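Local coordinates for 2OG-Fe dioxygenase family protein (Methylibium petroleiphilum, PDB 3PL0), which probably acts as an iron- and 2-oxoglutarate-dependent dioxygenase of the cupin superfamily, although its substrate is not known, at residues Leu8-Ala13 against Gly23-Thr28; Tyr49-Ala54 against Pro148-Thr153; Gly179-Arg184 against Pro235-Thr240. All blocks are in the same frame, centred on the assembly; numbering follows the deposited sequence.

Contact 1 of 3, residues Leu8-Ala13 against Gly23-Thr28; sequences LPLGRA and GFCVLT
One water is gripped by four backbone groups, Leu8 O and Leu10 N from one segment and Val26 O and Thr28 N from the other. The water accepts from Leu10 N (3.0 Å) and Thr28 N (3.1 Å), and it also lies 2.8 Å from both Leu8 O and Val26 O. No direct hydrogen bond joins the segments, and the water takes the place of such bonds in holding the incoming loop against the strand end. Leu10 provides the apolar part: its CG stands anti to the carbonyl carbon (chi1 -69°), which carries CD1 over the strand to Cys25 CB at 3.9 Å, close to Val26 O. Separately, the backbone sets Leu10 CB 4.3 Å from Leu27 CD2. Leucine suits this spot because its apolar branch packs against Cys25 and Leu27. Thr28 packs both its branches, CG2 3.5 Å from Leu8 O and OG1 3.5 Å from Pro9 CB. Gly11 sits at the N-cap position of helix 12-22, which passes through Gly23 into strand 24-27, itself paired with strand 209-213. Thr28, its OG1 accepting from Ala31 N, caps the start of helix 29-36, a familiar way of passing from a strand into a helix.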
ATOM      1  N   LEU A   8      -2.438  10.910 -16.974  1.00 42.91           N
ATOM      2  CA  LEU A   8      -2.024  10.122 -18.126  0.50 42.93           C
ATOM      3  C   LEU A   8      -1.338   8.795 -17.707  1.00 40.72           C
ATOM      4  O   LEU A   8      -0.609   8.734 -16.717  1.00 38.77           O
ATOM      5  CB  LEU A   8      -1.128  10.952 -19.051  0.50 43.81           C
ATOM      6  CG  LEU A   8      -1.785  12.218 -19.639  0.50 43.50           C
ATOM      7  CD1 LEU A   8      -0.965  12.754 -20.795  0.50 40.60           C
ATOM      8  CD2 LEU A   8      -3.208  11.939 -20.083  0.50 32.13           C
ATOM      9  N   PRO A   9      -1.598   7.720 -18.480  1.00 35.10           N
ATOM     10  CA  PRO A   9      -1.019   6.403 -18.177  1.00 33.42           C
ATOM     11  C   PRO A   9       0.477   6.273 -18.489  1.00 34.46           C
ATOM     12  O   PRO A   9       0.928   6.609 -19.582  1.00 36.60           O
ATOM     13  CB  PRO A   9      -1.849   5.459 -19.042  1.00 33.96           C
ATOM     14  CG  PRO A   9      -2.203   6.269 -20.246  1.00 36.44           C
ATOM     15  CD  PRO A   9      -2.290   7.720 -19.787  1.00 37.82           C
ATOM     16  N   LEU A  10       1.263   5.839 -17.516  1.00 32.16           N
ATOM     17  CA  LEU A  10       2.661   5.562 -17.730  1.00 30.69           C
ATOM     18  C   LEU A  10       2.808   4.118 -18.198  1.00 34.63           C
ATOM     19  O   LEU A  10       2.152   3.206 -17.660  1.00 34.36           O
ATOM     20  CB  LEU A  10       3.438   5.729 -16.418  1.00 30.01           C
ATOM     21  CG  LEU A  10       3.594   7.138 -15.846  1.00 32.90           C
ATOM     22  CD1 LEU A  10       4.337   7.057 -14.497  1.00 36.38           C
ATOM     23  CD2 LEU A  10       4.312   8.031 -16.864  1.00 31.89           C
ATOM     24  N   GLY A  11       3.693   3.897 -19.163  1.00 33.55           N
ATOM     25  CA  GLY A  11       4.091   2.551 -19.510  1.00 34.40           C
ATOM     26  C   GLY A  11       5.159   2.145 -18.544  1.00 33.42           C
ATOM     27  O   GLY A  11       5.737   2.975 -17.840  1.00 31.93           O
ATOM     28  N   ARG A  12       5.471   0.859 -18.537  1.00 33.12           N
ATOM     29  CA  ARG A  12       6.470   0.348 -17.613  1.00 34.25           C
ATOM     30  C   ARG A  12       7.835   1.026 -17.696  1.00 32.71           C
ATOM     31  O   ARG A  12       8.426   1.325 -16.691  1.00 31.46           O
ATOM     32  CB  ARG A  12       6.668  -1.122 -17.903  1.00 36.44           C
ATOM     33  CG  ARG A  12       7.352  -1.838 -16.860  1.00 47.31           C
ATOM     34  CD  ARG A  12       7.824  -3.065 -17.512  1.00 56.71           C
ATOM     35  NE  ARG A  12       7.853  -4.138 -16.575  1.00 58.20           N
ATOM     36  CZ  ARG A  12       8.805  -5.047 -16.545  1.00 59.44           C
ATOM     37  NH1 ARG A  12       9.830  -4.977 -17.386  1.00 61.37           N
ATOM     38  NH2 ARG A  12       8.731  -6.009 -15.648  1.00 60.79           N
ATOM     39  N   ALA A  13       8.368   1.204 -18.901  1.00 33.69           N
ATOM     40  CA  ALA A  13       9.687   1.829 -19.031  1.00 32.52           C
ATOM     41  C   ALA A  13       9.689   3.282 -18.489  1.00 31.40           C
ATOM     42  O   ALA A  13      10.592   3.668 -17.752  1.00 29.84           O
ATOM     43  CB  ALA A  13      10.221   1.751 -20.499  1.00 31.29           C
ATOM     44  N   GLY A  23      11.915   8.580  -7.308  1.00 25.91           N
ATOM     45  CA  GLY A  23      11.650   7.645  -6.249  1.00 23.82           C
ATOM     46  C   GLY A  23      10.189   7.282  -6.061  1.00 25.40           C
ATOM     47  O   GLY A  23       9.850   6.557  -5.111  1.00 25.28           O
ATOM     48  N   PHE A  24       9.316   7.765  -6.945  1.00 22.91           N
ATOM     49  CA  PHE A  24       7.907   7.330  -6.913  1.00 23.49           C
ATOM     50  C   PHE A  24       7.300   7.551  -8.277  1.00 24.86           C
ATOM     51  O   PHE A  24       7.847   8.270  -9.113  1.00 24.82           O
ATOM     52  CB  PHE A  24       7.077   8.068  -5.861  1.00 22.51           C
ATOM     53  CG  PHE A  24       6.718   9.495  -6.243  1.00 24.97           C
ATOM     54  CD1 PHE A  24       7.655  10.511  -6.135  1.00 31.85           C
ATOM     55  CD2 PHE A  24       5.471   9.802  -6.738  1.00 27.46           C
ATOM     56  CE1 PHE A  24       7.342  11.800  -6.512  1.00 33.23           C
ATOM     57  CE2 PHE A  24       5.154  11.118  -7.131  1.00 27.32           C
ATOM     58  CZ  PHE A  24       6.084  12.092  -7.007  1.00 28.43           C
ATOM     59  N   CYS A  25       6.164   6.929  -8.497  1.00 22.43           N
ATOM     60  CA  CYS A  25       5.338   7.293  -9.619  1.00 25.96           C
ATOM     61  C   CYS A  25       3.906   6.838  -9.347  1.00 24.82           C
ATOM     62  O   CYS A  25       3.672   5.954  -8.507  1.00 23.95           O
ATOM     63  CB  CYS A  25       5.855   6.680 -10.904  1.00 28.08           C
ATOM     64  SG  CYS A  25       5.712   4.900 -10.992  1.00 35.02           S
ATOM     65  N   VAL A  26       2.976   7.432 -10.075  1.00 26.13           N
ATOM     66  CA  VAL A  26       1.582   7.073  -9.995  1.00 23.24           C
ATOM     67  C   VAL A  26       1.164   6.358 -11.273  1.00 27.10           C
ATOM     68  O   VAL A  26       1.413   6.877 -12.349  1.00 25.59           O
ATOM     69  CB  VAL A  26       0.756   8.343  -9.819  1.00 27.86           C
ATOM     70  CG1 VAL A  26      -0.795   8.027  -9.809  1.00 25.16           C
ATOM     71  CG2 VAL A  26       1.206   9.089  -8.534  1.00 23.02           C
ATOM     72  N   LEU A  27       0.519   5.193 -11.152  1.00 24.55           N
ATOM     73  CA  LEU A  27      -0.099   4.515 -12.293  1.00 24.67           C
ATOM     74  C   LEU A  27      -1.607   4.797 -12.249  1.00 24.39           C
ATOM     75  O   LEU A  27      -2.281   4.499 -11.242  1.00 25.10           O
ATOM     76  CB  LEU A  27       0.119   2.993 -12.223  1.00 25.86           C
ATOM     77  CG  LEU A  27       1.561   2.506 -12.068  1.00 31.55           C
ATOM     78  CD1 LEU A  27       1.532   0.998 -12.004  1.00 27.83           C
ATOM     79  CD2 LEU A  27       2.442   2.976 -13.268  1.00 31.71           C
ATOM     80  N   THR A  28      -2.140   5.336 -13.339  1.00 24.96           N
ATOM     81  CA  THR A  28      -3.582   5.472 -13.483  1.00 25.74           C
ATOM     82  C   THR A  28      -4.160   4.052 -13.554  1.00 25.11           C
ATOM     83  O   THR A  28      -3.422   3.090 -13.873  1.00 27.27           O
ATOM     84  CB  THR A  28      -3.957   6.241 -14.775  1.00 26.06           C
ATOM     85  OG1 THR A  28      -3.526   5.502 -15.935  1.00 25.73           O
ATOM     86  CG2 THR A  28      -3.315   7.650 -14.804  1.00 28.26           C
TER
HETATM   87  O   HOH W   1       0.115   6.746 -14.860  1.00 24.40           O

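Contact 2 of 3, residues Tyr49-Ala54 against Pro148-Thr153; sequences YWEELA and PFRIDT. With GOL (glycerol), chain C.
Arg150 meets Glu51 end-on, NH1 reaching OE1 at 2.9 Å and NH2 reaching OE2 at 3.0 Å, both bonds nearly straight. The carboxylate is not coplanar with the guanidinium: their planes stand 60° apart, so the acceptors lie close to the arginine plane while the nitrogens approach from above the carboxylate. Arg150 CG lies anti to the backbone N (chi1 167°) and the chain bends later, at chi3, bringing the flat head under Trp50 O, which sits 3.2 Å above the guanidinium plane, over its centre. The Trp50 indole turns its edge to the strand; NE1 bonds mainly to Thr240 O and only weakly to Phe149 O, 3.1 Å away. The Trp50 and Pro148 side chains cross at about a right angle, with CZ2 3.5 Å from Pro148 CB, and Leu53 CD2 packs on Pro148 CG at 3.9 Å. A proline offers both a compact hydrocarbon surface. A glycerol, probably from crystallisation, accepts from Leu53 N through O1 and bonds Asp152 OD2 through O3. With NE of Arg150 also salt-bridged to Asp239, two carboxylates, one from the loop and one from neighbouring strand 237-246, probably fix the guanidinium's rotation and offset its positive charge.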
ATOM      1  N   TYR A  49     -14.285  -7.696  -0.470  1.00 29.03           N
ATOM      2  CA  TYR A  49     -13.524  -8.083   0.714  1.00 29.56           C
ATOM      3  C   TYR A  49     -13.259  -6.909   1.623  1.00 28.24           C
ATOM      4  O   TYR A  49     -13.102  -7.087   2.810  1.00 30.01           O
ATOM      5  CB  TYR A  49     -12.221  -8.816   0.334  1.00 29.40           C
ATOM      6  CG  TYR A  49     -12.559 -10.086  -0.406  1.00 27.74           C
ATOM      7  CD1 TYR A  49     -12.988 -11.208   0.281  1.00 34.76           C
ATOM      8  CD2 TYR A  49     -12.587 -10.111  -1.804  1.00 35.29           C
ATOM      9  CE1 TYR A  49     -13.360 -12.366  -0.403  1.00 34.71           C
ATOM     10  CE2 TYR A  49     -12.957 -11.237  -2.496  1.00 37.19           C
ATOM     11  CZ  TYR A  49     -13.357 -12.372  -1.780  1.00 35.40           C
ATOM     12  OH  TYR A  49     -13.713 -13.503  -2.474  1.00 44.03           O
ATOM     13  N   TRP A  50     -13.252  -5.696   1.080  1.00 29.33           N
ATOM     14  CA  TRP A  50     -13.167  -4.500   1.927  1.00 28.08           C
ATOM     15  C   TRP A  50     -14.433  -4.288   2.812  1.00 30.09           C
ATOM     16  O   TRP A  50     -14.410  -3.458   3.682  1.00 32.14           O
ATOM     17  CB  TRP A  50     -12.840  -3.238   1.101  1.00 30.37           C
ATOM     18  CG  TRP A  50     -11.397  -3.066   0.968  1.00 27.73           C
ATOM     19  CD1 TRP A  50     -10.628  -2.217   1.675  1.00 31.41           C
ATOM     20  CD2 TRP A  50     -10.506  -3.826   0.141  1.00 26.80           C
ATOM     21  NE1 TRP A  50      -9.306  -2.378   1.347  1.00 26.77           N
ATOM     22  CE2 TRP A  50      -9.206  -3.357   0.400  1.00 29.97           C
ATOM     23  CE3 TRP A  50     -10.687  -4.824  -0.828  1.00 35.09           C
ATOM     24  CZ2 TRP A  50      -8.078  -3.854  -0.258  1.00 28.84           C
ATOM     25  CZ3 TRP A  50      -9.566  -5.341  -1.468  1.00 31.20           C
ATOM     26  CH2 TRP A  50      -8.265  -4.840  -1.170  1.00 31.27           C
ATOM     27  N   GLU A  51     -15.506  -5.058   2.613  1.00 32.56           N
ATOM     28  CA  GLU A  51     -16.643  -4.997   3.545  1.00 33.78           C
ATOM     29  C   GLU A  51     -16.471  -5.980   4.718  1.00 35.79           C
ATOM     30  O   GLU A  51     -17.316  -6.022   5.615  1.00 33.13           O
ATOM     31  CB  GLU A  51     -17.958  -5.291   2.825  1.00 36.27           C
ATOM     32  CG  GLU A  51     -18.192  -4.460   1.605  1.00 33.20           C
ATOM     33  CD  GLU A  51     -18.216  -2.973   1.913  1.00 41.64           C
ATOM     34  OE1 GLU A  51     -18.634  -2.580   3.038  1.00 37.65           O
ATOM     35  OE2 GLU A  51     -17.790  -2.192   1.029  1.00 39.10           O
ATOM     36  N   GLU A  52     -15.381  -6.752   4.731  1.00 34.29           N
ATOM     37  CA  GLU A  52     -15.207  -7.834   5.705  1.00 36.13           C
ATOM     38  C   GLU A  52     -13.852  -7.805   6.373  1.00 36.95           C
ATOM     39  O   GLU A  52     -13.322  -8.863   6.737  1.00 35.41           O
ATOM     40  CB  GLU A  52     -15.333  -9.168   5.000  1.00 40.45           C
ATOM     41  CG  GLU A  52     -16.683  -9.415   4.339  1.00 47.78           C
ATOM     42  CD  GLU A  52     -16.737 -10.798   3.679  1.00 63.47           C
ATOM     43  OE1 GLU A  52     -15.690 -11.291   3.177  1.00 66.68           O
ATOM     44  OE2 GLU A  52     -17.829 -11.404   3.672  1.00 74.95           O
ATOM     45  N   LEU A  53     -13.252  -6.622   6.509  1.00 31.36           N
ATOM     46  CA  LEU A  53     -11.972  -6.543   7.174  1.00 30.94           C
ATOM     47  C   LEU A  53     -12.204  -6.589   8.689  1.00 33.53           C
ATOM     48  O   LEU A  53     -13.281  -6.204   9.167  1.00 33.32           O
ATOM     49  CB  LEU A  53     -11.189  -5.297   6.731  1.00 28.43           C
ATOM     50  CG  LEU A  53     -10.880  -5.197   5.246  1.00 29.81           C
ATOM     51  CD1 LEU A  53     -10.258  -3.808   4.925  1.00 25.99           C
ATOM     52  CD2 LEU A  53     -10.000  -6.337   4.740  1.00 21.69           C
ATOM     53  N   ALA A  54     -11.207  -7.075   9.434  1.00 33.24           N
ATOM     54  CA  ALA A  54     -11.328  -7.231  10.887  1.00 34.42           C
ATOM     55  C   ALA A  54     -10.959  -5.947  11.628  1.00 33.27           C
ATOM     56  O   ALA A  54     -10.069  -5.209  11.212  1.00 31.46           O
ATOM     57  CB  ALA A  54     -10.477  -8.358  11.368  1.00 31.62           C
ATOM     58  N   PRO A 148      -4.623  -4.885   3.410  1.00 24.72           N
ATOM     59  CA  PRO A 148      -5.836  -4.157   3.026  1.00 25.69           C
ATOM     60  C   PRO A 148      -6.384  -3.393   4.215  1.00 25.81           C
ATOM     61  O   PRO A 148      -6.441  -3.948   5.330  1.00 26.61           O
ATOM     62  CB  PRO A 148      -6.815  -5.245   2.637  1.00 25.14           C
ATOM     63  CG  PRO A 148      -6.320  -6.492   3.340  1.00 22.34           C
ATOM     64  CD  PRO A 148      -4.829  -6.348   3.418  1.00 29.53           C
ATOM     65  N   PHE A 149      -6.767  -2.152   3.988  1.00 26.89           N
ATOM     66  CA  PHE A 149      -7.208  -1.261   5.051  1.00 25.11           C
ATOM     67  C   PHE A 149      -8.550  -0.656   4.726  1.00 24.65           C
ATOM     68  O   PHE A 149      -8.774  -0.267   3.588  1.00 23.35           O
ATOM     69  CB  PHE A 149      -6.266  -0.081   5.179  1.00 23.89           C
ATOM     70  CG  PHE A 149      -4.982  -0.375   5.887  1.00 26.87           C
ATOM     71  CD1 PHE A 149      -4.951  -0.617   7.248  1.00 27.55           C
ATOM     72  CD2 PHE A 149      -3.783  -0.379   5.185  1.00 25.36           C
ATOM     73  CE1 PHE A 149      -3.743  -0.867   7.901  1.00 33.29           C
ATOM     74  CE2 PHE A 149      -2.584  -0.616   5.827  1.00 30.60           C
ATOM     75  CZ  PHE A 149      -2.558  -0.852   7.198  1.00 32.22           C
ATOM     76  N   ARG A 150      -9.381  -0.459   5.752  1.00 24.48           N
ATOM     77  CA  ARG A 150     -10.458   0.542   5.700  1.00 26.67           C
ATOM     78  C   ARG A 150     -10.364   1.396   6.935  1.00 26.18           C
ATOM     79  O   ARG A 150     -10.308   0.890   8.043  1.00 27.90           O
ATOM     80  CB  ARG A 150     -11.838  -0.090   5.655  1.00 28.47           C
ATOM     81  CG  ARG A 150     -13.006   0.899   5.931  1.00 31.49           C
ATOM     82  CD  ARG A 150     -14.358   0.335   5.614  1.00 30.20           C
ATOM     83  NE  ARG A 150     -14.532   0.134   4.194  1.00 28.81           N
ATOM     84  CZ  ARG A 150     -15.573  -0.455   3.618  1.00 31.61           C
ATOM     85  NH1 ARG A 150     -16.636  -0.885   4.312  1.00 34.11           N
ATOM     86  NH2 ARG A 150     -15.587  -0.553   2.306  1.00 30.82           N
ATOM     87  N   ILE A 151     -10.367   2.698   6.736  1.00 24.76           N
ATOM     88  CA  ILE A 151     -10.409   3.645   7.828  1.00 24.43           C
ATOM     89  C   ILE A 151     -11.806   4.275   7.768  1.00 26.81           C
ATOM     90  O   ILE A 151     -12.190   4.840   6.743  1.00 24.30           O
ATOM     91  CB  ILE A 151      -9.346   4.726   7.678  1.00 24.19           C
ATOM     92  CG1 ILE A 151      -7.933   4.169   7.527  1.00 30.87           C
ATOM     93  CG2 ILE A 151      -9.341   5.643   8.889  1.00 26.34           C
ATOM     94  CD1 ILE A 151      -7.437   3.334   8.685  1.00 32.72           C
ATOM     95  N   ASP A 152     -12.532   4.194   8.879  1.00 26.57           N
ATOM     96  CA  ASP A 152     -13.937   4.614   8.954  1.00 28.91           C
ATOM     97  C   ASP A 152     -14.077   5.725   9.983  1.00 29.64           C
ATOM     98  O   ASP A 152     -13.603   5.594  11.124  1.00 32.22           O
ATOM     99  CB  ASP A 152     -14.802   3.421   9.362  1.00 30.04           C
ATOM    100  CG  ASP A 152     -16.258   3.607   9.025  1.00 35.51           C
ATOM    101  OD1 ASP A 152     -16.824   4.673   9.316  1.00 33.43           O
ATOM    102  OD2 ASP A 152     -16.846   2.673   8.469  1.00 46.22           O
ATOM    103  N   THR A 153     -14.729   6.814   9.575  1.00 26.73           N
ATOM    104  CA  THR A 153     -14.898   7.986  10.411  1.00 25.74           C
ATOM    105  C   THR A 153     -16.127   7.834  11.344  1.00 25.92           C
ATOM    106  O   THR A 153     -16.512   8.769  12.016  1.00 28.37           O
ATOM    107  CB  THR A 153     -14.999   9.276   9.555  1.00 26.56           C
ATOM    108  OG1 THR A 153     -16.204   9.249   8.788  1.00 27.73           O
ATOM    109  CG2 THR A 153     -13.792   9.418   8.550  1.00 26.44           C
TER
HETATM  110  C1  GOL C 254     -15.204  -3.682   7.789  1.00 56.44           C
HETATM  111  O1  GOL C 254     -14.426  -3.749   6.590  1.00 36.59           O
HETATM  112  C2  GOL C 254     -16.497  -2.829   7.793  1.00 56.57           C
HETATM  113  O2  GOL C 254     -17.379  -3.439   8.731  1.00 56.41           O
HETATM  114  C3  GOL C 254     -16.240  -1.399   8.293  1.00 64.92           C
HETATM  115  O3  GOL C 254     -17.150  -0.393   7.850  1.00 65.94           O

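Contact 3 of 3, residues Gly179-Arg184 against Pro235-Thr240; sequences GRQGVR and PAHRDT
Gln181, His237 and Gly179 have the largest buried areas of the contact. Gln181 and His237 form a hydrogen-bonded pair, Gln181 N to His237 O at 3.0 Å and His237 N to Gln181 O at 2.9 Å. Their side chains lie alongside on one face of the sheet, pointing the same way, with amide and ring planes 78° apart; chi1 of 57° swings the imidazole toward Gln181, whose CB lies 4.3 Å above the ring, offset to its rim. Glutamine suits this place, since its extended chain supplies apolar contact while OE1 takes a weak bond from a water also held by Pro235 O. An alanine in place of His237 would take away the ring beside Gln181, whose amide would probably be freer to turn. Gly179 pairs with Asp239 through Asp239 N to Gly179 O (2.8 Å) and Gly179 N to Asp239 O (3.2 Å), its fully extended backbone suited to a residue without a side chain. At the far end Gly182 turns with positive phi, where a CB would clash with Pro235 O, and Val183 CG1 packs on Ala236 CB at 3.8 Å. This is a regular antiparallel ladder between strands 172-181 and 237-246, part of the double-stranded beta-helix of the cupin fold.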
ATOM      1  N   GLY A 179     -11.033   2.587  -2.835  1.00 24.97           N
ATOM      2  CA  GLY A 179     -12.201   3.451  -2.961  1.00 26.43           C
ATOM      3  C   GLY A 179     -12.368   4.366  -1.784  1.00 27.44           C
ATOM      4  O   GLY A 179     -11.621   4.278  -0.804  1.00 26.41           O
ATOM      5  N   ARG A 180     -13.369   5.242  -1.857  1.00 26.10           N
ATOM      6  CA  ARG A 180     -13.733   6.076  -0.740  1.00 28.17           C
ATOM      7  C   ARG A 180     -15.171   6.586  -0.904  1.00 31.76           C
ATOM      8  O   ARG A 180     -15.691   6.627  -2.013  1.00 27.48           O
ATOM      9  CB  ARG A 180     -12.776   7.260  -0.625  1.00 27.78           C
ATOM     10  CG  ARG A 180     -13.002   8.295  -1.696  1.00 30.76           C
ATOM     11  CD  ARG A 180     -12.091   9.466  -1.511  1.00 38.03           C
ATOM     12  NE  ARG A 180     -12.330  10.436  -2.574  1.00 47.19           N
ATOM     13  CZ  ARG A 180     -11.971  11.710  -2.521  1.00 43.70           C
ATOM     14  NH1 ARG A 180     -11.382  12.196  -1.437  1.00 42.17           N
ATOM     15  NH2 ARG A 180     -12.248  12.505  -3.547  1.00 49.82           N
ATOM     16  N   GLN A 181     -15.800   6.938   0.219  1.00 31.86           N
ATOM     17  CA  GLN A 181     -17.125   7.510   0.227  1.00 33.80           C
ATOM     18  C   GLN A 181     -17.257   8.421   1.383  1.00 31.52           C
ATOM     19  O   GLN A 181     -16.774   8.121   2.471  1.00 31.11           O
ATOM     20  CB  GLN A 181     -18.155   6.445   0.552  1.00 36.11           C
ATOM     21  CG  GLN A 181     -18.540   5.555  -0.479  1.00 44.93           C
ATOM     22  CD  GLN A 181     -19.539   4.596   0.076  1.00 51.02           C
ATOM     23  OE1 GLN A 181     -20.664   4.979   0.444  1.00 59.73           O
ATOM     24  NE2 GLN A 181     -19.134   3.352   0.195  1.00 48.72           N
ATOM     25  N   GLY A 182     -18.028   9.479   1.187  1.00 31.83           N
ATOM     26  CA  GLY A 182     -18.501  10.292   2.271  1.00 31.41           C
ATOM     27  C   GLY A 182     -17.419  11.067   2.977  1.00 29.41           C
ATOM     28  O   GLY A 182     -17.637  11.516   4.101  1.00 27.96           O
ATOM     29  N   VAL A 183     -16.256  11.214   2.347  1.00 26.97           N
ATOM     30  CA  VAL A 183     -15.114  11.862   3.005  1.00 27.45           C
ATOM     31  C   VAL A 183     -14.386  12.853   2.107  1.00 31.31           C
ATOM     32  O   VAL A 183     -14.386  12.722   0.880  1.00 30.52           O
ATOM     33  CB  VAL A 183     -14.079  10.825   3.558  1.00 32.03           C
ATOM     34  CG1 VAL A 183     -14.760   9.867   4.552  1.00 28.93           C
ATOM     35  CG2 VAL A 183     -13.414  10.027   2.409  1.00 25.90           C
ATOM     36  N   ARG A 184     -13.752  13.842   2.727  1.00 31.67           N
ATOM     37  CA  ARG A 184     -12.654  14.540   2.071  1.00 33.91           C
ATOM     38  C   ARG A 184     -11.394  14.411   2.949  1.00 32.43           C
ATOM     39  O   ARG A 184     -11.356  13.614   3.891  1.00 32.24           O
ATOM     40  CB  ARG A 184     -13.014  15.989   1.766  1.00 37.74           C
ATOM     41  CG  ARG A 184     -13.233  16.822   2.978  1.00 44.32           C
ATOM     42  CD  ARG A 184     -13.693  18.262   2.589  1.00 53.59           C
ATOM     43  NE  ARG A 184     -14.557  18.739   3.652  1.00 58.23           N
ATOM     44  CZ  ARG A 184     -14.137  19.204   4.829  1.00 63.35           C
ATOM     45  NH1 ARG A 184     -12.836  19.316   5.103  1.00 64.51           N
ATOM     46  NH2 ARG A 184     -15.037  19.585   5.734  1.00 68.84           N
ATOM     47  N   PRO A 235     -22.342   6.373   5.060  1.00 43.15           N
ATOM     48  CA  PRO A 235     -21.001   5.773   5.151  1.00 42.88           C
ATOM     49  C   PRO A 235     -19.918   6.764   4.773  1.00 38.53           C
ATOM     50  O   PRO A 235     -20.065   7.524   3.814  1.00 36.61           O
ATOM     51  CB  PRO A 235     -21.045   4.622   4.141  1.00 43.01           C
ATOM     52  CG  PRO A 235     -22.493   4.317   3.988  1.00 48.22           C
ATOM     53  CD  PRO A 235     -23.134   5.691   4.025  1.00 45.92           C
ATOM     54  N   ALA A 236     -18.853   6.753   5.559  1.00 35.24           N
ATOM     55  CA  ALA A 236     -17.767   7.677   5.419  1.00 31.67           C
ATOM     56  C   ALA A 236     -16.460   6.945   5.717  1.00 30.24           C
ATOM     57  O   ALA A 236     -16.062   6.823   6.860  1.00 30.81           O
ATOM     58  CB  ALA A 236     -17.980   8.875   6.354  1.00 30.74           C
ATOM     59  N   HIS A 237     -15.793   6.456   4.681  1.00 26.24           N
ATOM     60  CA  HIS A 237     -14.544   5.717   4.864  1.00 28.82           C
ATOM     61  C   HIS A 237     -13.639   5.783   3.629  1.00 27.51           C
ATOM     62  O   HIS A 237     -14.043   6.246   2.554  1.00 23.97           O
ATOM     63  CB  HIS A 237     -14.880   4.251   5.142  1.00 27.85           C
ATOM     64  CG  HIS A 237     -15.707   3.621   4.069  1.00 27.87           C
ATOM     65  ND1 HIS A 237     -17.047   3.338   4.229  1.00 42.73           N
ATOM     66  CD2 HIS A 237     -15.393   3.259   2.800  1.00 35.83           C
ATOM     67  CE1 HIS A 237     -17.523   2.820   3.109  1.00 36.09           C
ATOM     68  NE2 HIS A 237     -16.544   2.773   2.222  1.00 36.26           N
ATOM     69  N   ARG A 238     -12.409   5.323   3.808  1.00 25.83           N
ATOM     70  CA  ARG A 238     -11.452   5.221   2.698  1.00 25.33           C
ATOM     71  C   ARG A 238     -10.791   3.844   2.770  1.00 25.39           C
ATOM     72  O   ARG A 238     -10.328   3.409   3.845  1.00 26.75           O
ATOM     73  CB  ARG A 238     -10.419   6.335   2.795  1.00 26.14           C
ATOM     74  CG  ARG A 238      -9.291   6.276   1.769  1.00 26.07           C
ATOM     75  CD  ARG A 238      -8.532   7.571   1.845  1.00 27.70           C
ATOM     76  NE  ARG A 238      -7.444   7.684   0.876  1.00 25.32           N
ATOM     77  CZ  ARG A 238      -6.186   7.330   1.093  1.00 24.96           C
ATOM     78  NH1 ARG A 238      -5.809   6.823   2.237  1.00 26.35           N
ATOM     79  NH2 ARG A 238      -5.279   7.550   0.175  1.00 26.64           N
ATOM     80  N   ASP A 239     -10.687   3.225   1.608  1.00 23.69           N
ATOM     81  CA  ASP A 239     -10.144   1.907   1.398  1.00 23.01           C
ATOM     82  C   ASP A 239      -8.902   1.970   0.559  1.00 24.73           C
ATOM     83  O   ASP A 239      -8.908   2.593  -0.497  1.00 24.47           O
ATOM     84  CB  ASP A 239     -11.160   1.051   0.618  1.00 24.56           C
ATOM     85  CG  ASP A 239     -12.463   0.822   1.410  1.00 31.12           C
ATOM     86  OD1 ASP A 239     -12.397   0.852   2.640  1.00 28.83           O
ATOM     87  OD2 ASP A 239     -13.518   0.590   0.802  1.00 26.21           O
ATOM     88  N   THR A 240      -7.861   1.284   1.034  1.00 23.00           N
ATOM     89  CA  THR A 240      -6.573   1.169   0.369  1.00 21.51           C
ATOM     90  C   THR A 240      -6.044  -0.270   0.548  1.00 22.73           C
ATOM     91  O   THR A 240      -6.549  -1.092   1.392  1.00 23.04           O
ATOM     92  CB  THR A 240      -5.548   2.128   0.977  1.00 22.52           C
ATOM     93  OG1 THR A 240      -5.548   2.012   2.407  1.00 24.07           O
ATOM     94  CG2 THR A 240      -5.810   3.560   0.593  1.00 23.83           C
TER
HETATM   95  O   HOH W   2     -21.637   7.851   1.799  1.00 41.97           O

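In the fold
Contact 1 closes before contact 2 opens, and contact 2 closes before contact 3 opens, so the three follow in series along the chain. All reach the same antiparallel sheet. Contacts 2 and 3 are neighbours, their centres about 10 Å apart, because strands 141-152 and 237-246 run side by side as paired strands. Contact 1 stands apart, its centre about 27 Å from that of contact 2 and about 24 Å from that of contact 3. The sheet of the cupin fold connects them: it runs from strand 24-27, beside the first helices, through strands 209-213 and 172-181 to 237-246 and 141-152, on which loop 49-54 packs.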